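PDB 1ZB1: vacuolar-sorting protein BRO1 from Saccharomyces cerevisiae, which helps sort cargo proteins into the intralumenal vesicles of multivesicular bodies and, as an adapter, recruits the deubiquitinase DOA4 to endosomes. Local coordinates for residues A130-F133 and T134-A137; E139-N142 and E143-N147. All coordinates share one frame; numbering follows the deposited sequence.

Contact 1 of 2, residues A130-F133 and T134-A137; sequences AVIF and TQIA
Thr-134 turns its hydroxyl back onto the carbonyl of Val-131, one turn earlier in helix 118-139. OG1 gives a hydrogen bond of 2.6 Å to Val-131 O, lying in the carbonyl plane on a lone pair, with a C=O...OG1 angle of 134°. The rotation that permits this sets OG1 between the backbone N and the carbonyl carbon (chi1 71°). The same oxygen takes the main-chain bond from Gln-135 N at 3.0 Å, so two donors grip it.

Backbone bonds continue the helix from Ile-136 N to Ile-132 O (2.9 Å) and from Ala-137 N to Phe-133 O (3.1 Å), whereas the one from Thr-134 N to Ala-130 O is weak.

The remaining side-chain contacts are van der Waals in nature. The extended Gln-135 chain slants across Val-131 and Ile-132, its OE1 resting 3.8 Å from Ile-132 CG1 and its NE2 4.1 Å from Val-131 CG1. In apolar contacts, CD1 of Ile-136 meets the CG2 methyl of Ile-132 at 4.2 Å and approaches the Phe-133 ring obliquely. Outside the turn, Thr-134 packs on Ala-155 of helix 146-165 and Ile-132 on Leu-68 of helix 65-86.

By spending its hydroxyl within its own helix, Thr-134 satisfies a polar group in a buried setting, which probably leaves its methyl side for packing against Ala-155 and Leu-13.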
# COMPACT_ATOMS: atom_id res chain seq x y z
N ALA A 130 4.31 7.23 -1.80
CA ALA A 130 3.46 6.08 -1.52
C ALA A 130 3.87 5.43 -0.20
O ALA A 130 3.03 5.10 0.65
CB ALA A 130 3.55 5.06 -2.66
N VAL A 131 5.18 5.24 -0.02
CA VAL A 131 5.68 4.64 1.22
C VAL A 131 5.32 5.52 2.42
O VAL A 131 4.90 5.03 3.46
CB VAL A 131 7.21 4.44 1.18
CG1 VAL A 131 7.73 4.04 2.56
CG2 VAL A 131 7.58 3.36 0.16
N ILE A 132 5.50 6.83 2.27
CA ILE A 132 5.21 7.75 3.36
C ILE A 132 3.73 7.68 3.76
O ILE A 132 3.40 7.81 4.94
CB ILE A 132 5.62 9.19 2.99
CG1 ILE A 132 7.15 9.25 2.84
CG2 ILE A 132 5.18 10.17 4.09
CD1 ILE A 132 7.68 10.56 2.28
N PHE A 133 2.84 7.46 2.80
CA PHE A 133 1.43 7.33 3.15
C PHE A 133 1.24 6.11 4.07
O PHE A 133 0.44 6.15 4.99
CB PHE A 133 0.54 7.19 1.90
CG PHE A 133 0.16 8.50 1.26
CD1 PHE A 133 -0.45 9.52 2.01
CD2 PHE A 133 0.38 8.71 -0.10
CE1 PHE A 133 -0.84 10.71 1.41
CE2 PHE A 133 -0.01 9.91 -0.72
CZ PHE A 133 -0.62 10.91 0.04
N THR A 134 1.98 5.03 3.82
CA THR A 134 1.85 3.85 4.69
C THR A 134 2.45 4.13 6.07
O THR A 134 2.01 3.56 7.07
CB THR A 134 2.50 2.57 4.08
OG1 THR A 134 3.93 2.68 4.11
CG2 THR A 134 2.03 2.36 2.64
N GLN A 135 3.44 5.02 6.13
CA GLN A 135 4.05 5.35 7.42
C GLN A 135 3.10 6.22 8.24
O GLN A 135 3.05 6.11 9.47
CB GLN A 135 5.39 6.06 7.21
CG GLN A 135 6.42 5.20 6.47
CD GLN A 135 7.74 5.91 6.25
OE1 GLN A 135 7.78 7.10 5.96
NE2 GLN A 135 8.84 5.17 6.37
N ILE A 136 2.34 7.08 7.57
CA ILE A 136 1.39 7.93 8.26
C ILE A 136 0.29 7.02 8.83
O ILE A 136 -0.14 7.20 9.97
CB ILE A 136 0.77 8.99 7.30
CG1 ILE A 136 1.86 9.97 6.84
CG2 ILE A 136 -0.35 9.77 8.00
CD1 ILE A 136 1.40 10.97 5.76
N ALA A 137 -0.13 6.03 8.04
CA ALA A 137 -1.16 5.09 8.47
C ALA A 137 -0.69 4.31 9.70
O ALA A 137 -1.45 4.10 10.64
CB ALA A 137 -1.51 4.12 7.34

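Contact 2 of 2, residues E139-N142 and E143-N147; sequences ENIN and EDYKN
Asn-140 meets both Glu-143 and Asn-147 where the chain leaves helix 118-139. Its carbonyl accepts a weak hydrogen bond from Glu-143 N at 3.3 Å, closing a type I beta turn from Asn-140 to Glu-143. Glu-143 is bent at chi2 (76°), which folds its carboxylate back beside Asn-140; OE1 comes to 3.1 Å from Asn-140 CB, with the carboxylate plane turned 65° from the amide. The Asn-147 side chain slants across Asn-140 as well, the two amide planes 55° apart.

Ile-141, next in the turn, sends CG1 anti to its backbone N, and CD1 at the end of this branch reaches Tyr-145 CE2 at 3.7 Å, obliquely to the ring. Pro-8 touches both side chains, while Leu-193 and Leu-196 of helix 176-198 pack on Ile-141 and Tyr-145 respectively.

Asn-142, exposed at the surface, brings its CB to 3.7 Å from Glu-143 OE2.

Beyond the turn, Asp-144 OD2 forms salt bridges with Lys-146 NZ, at 2.6 Å, and with Lys-197. Tyr-145 occupies the N-cap position, just before helix 146-165. The whole is a short loop, opened by a type I turn from Asn-140 to Glu-143, that links the two antiparallel helices of a helical hairpin in the Bro1 domain.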
# COMPACT_ATOMS: atom_id res chain seq x y z
N GLU A 139 1.57 5.23 11.92
CA GLU A 139 1.66 6.18 13.02
C GLU A 139 0.30 6.54 13.63
O GLU A 139 0.22 6.82 14.82
CB GLU A 139 2.37 7.45 12.53
CG GLU A 139 2.80 8.41 13.63
CD GLU A 139 3.65 9.55 13.09
OE1 GLU A 139 3.15 10.31 12.23
OE2 GLU A 139 4.82 9.68 13.52
N ASN A 140 -0.76 6.53 12.82
CA ASN A 140 -2.10 6.87 13.30
C ASN A 140 -2.97 5.64 13.51
O ASN A 140 -4.20 5.75 13.59
CB ASN A 140 -2.79 7.81 12.31
CG ASN A 140 -2.06 9.13 12.14
OD1 ASN A 140 -2.35 9.89 11.22
ND2 ASN A 140 -1.12 9.41 13.04
N ILE A 141 -2.35 4.47 13.61
CA ILE A 141 -3.08 3.22 13.80
C ILE A 141 -3.67 3.17 15.21
O ILE A 141 -4.13 2.13 15.67
CB ILE A 141 -2.16 2.00 13.61
CG1 ILE A 141 -2.99 0.73 13.42
CG2 ILE A 141 -1.24 1.84 14.80
CD1 ILE A 141 -3.82 0.72 12.15
N ASN A 142 -3.67 4.32 15.88
CA ASN A 142 -4.19 4.42 17.24
C ASN A 142 -5.65 4.84 17.29
O ASN A 142 -6.37 4.47 18.23
CB ASN A 142 -3.34 5.41 18.04
CG ASN A 142 -1.89 4.96 18.16
OD1 ASN A 142 -1.59 3.96 18.82
ND2 ASN A 142 -0.99 5.70 17.51
N GLU A 143 -6.10 5.60 16.30
CA GLU A 143 -7.49 6.04 16.27
C GLU A 143 -8.42 4.89 15.90
O GLU A 143 -8.05 3.72 16.03
CB GLU A 143 -7.68 7.19 15.28
CG GLU A 143 -7.01 8.49 15.69
CD GLU A 143 -5.51 8.47 15.49
OE1 GLU A 143 -5.07 8.43 14.32
OE2 GLU A 143 -4.77 8.47 16.50
N ASP A 144 -9.62 5.23 15.43
CA ASP A 144 -10.62 4.24 15.05
C ASP A 144 -10.36 3.67 13.65
O ASP A 144 -11.30 3.24 12.97
CB ASP A 144 -12.01 4.86 15.10
CG ASP A 144 -12.22 5.90 14.02
OD1 ASP A 144 -11.40 6.84 13.93
OD2 ASP A 144 -13.20 5.78 13.25
N TYR A 145 -9.10 3.68 13.23
CA TYR A 145 -8.71 3.16 11.92
C TYR A 145 -9.09 4.06 10.76
O TYR A 145 -8.57 3.89 9.65
CB TYR A 145 -9.30 1.76 11.70
CG TYR A 145 -8.71 0.70 12.60
CD1 TYR A 145 -9.43 -0.47 12.89
CD2 TYR A 145 -7.44 0.84 13.16
CE1 TYR A 145 -8.89 -1.45 13.72
CE2 TYR A 145 -6.90 -0.14 13.98
CZ TYR A 145 -7.63 -1.28 14.26
OH TYR A 145 -7.10 -2.25 15.08
N LYS A 146 -9.98 5.02 11.00
CA LYS A 146 -10.42 5.93 9.95
C LYS A 146 -9.26 6.56 9.16
O LYS A 146 -9.20 6.48 7.93
CB LYS A 146 -11.29 7.04 10.56
CG LYS A 146 -11.72 8.11 9.57
CD LYS A 146 -12.46 9.26 10.27
CE LYS A 146 -13.86 8.86 10.71
NZ LYS A 146 -13.88 7.74 11.70
N ASN A 147 -8.34 7.19 9.88
CA ASN A 147 -7.19 7.85 9.26
C ASN A 147 -6.25 6.86 8.57
O ASN A 147 -5.79 7.10 7.45
CB ASN A 147 -6.40 8.63 10.31
CG ASN A 147 -5.18 9.31 9.72
OD1 ASN A 147 -5.26 10.41 9.18
ND2 ASN A 147 -4.03 8.64 9.79

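Overall arrangement
The two contacts follow each other along the chain, their centres about 12 Å apart. Contact 1 belongs to the largely buried last part of helix 118-139, its centre about 8 Å from the centre of the chain; contact 2 is the surface connection, its centre about 15 Å from that of the chain, which leads into helix 146-165. Helix 146-165 then returns alongside, placing Asn-151, Ala-155, Cys-158 and Phe-159 against residues 130-134. The contacts meet directly where Asn-147 ND2 packs 4.1 Å from Ile-136 O, without a hydrogen bond. Nearby, Ser-148 OG is hydrogen-bonded to Ala-137 O. Together they describe a helical hairpin within the Bro1 domain, which may be involved in binding SNF7.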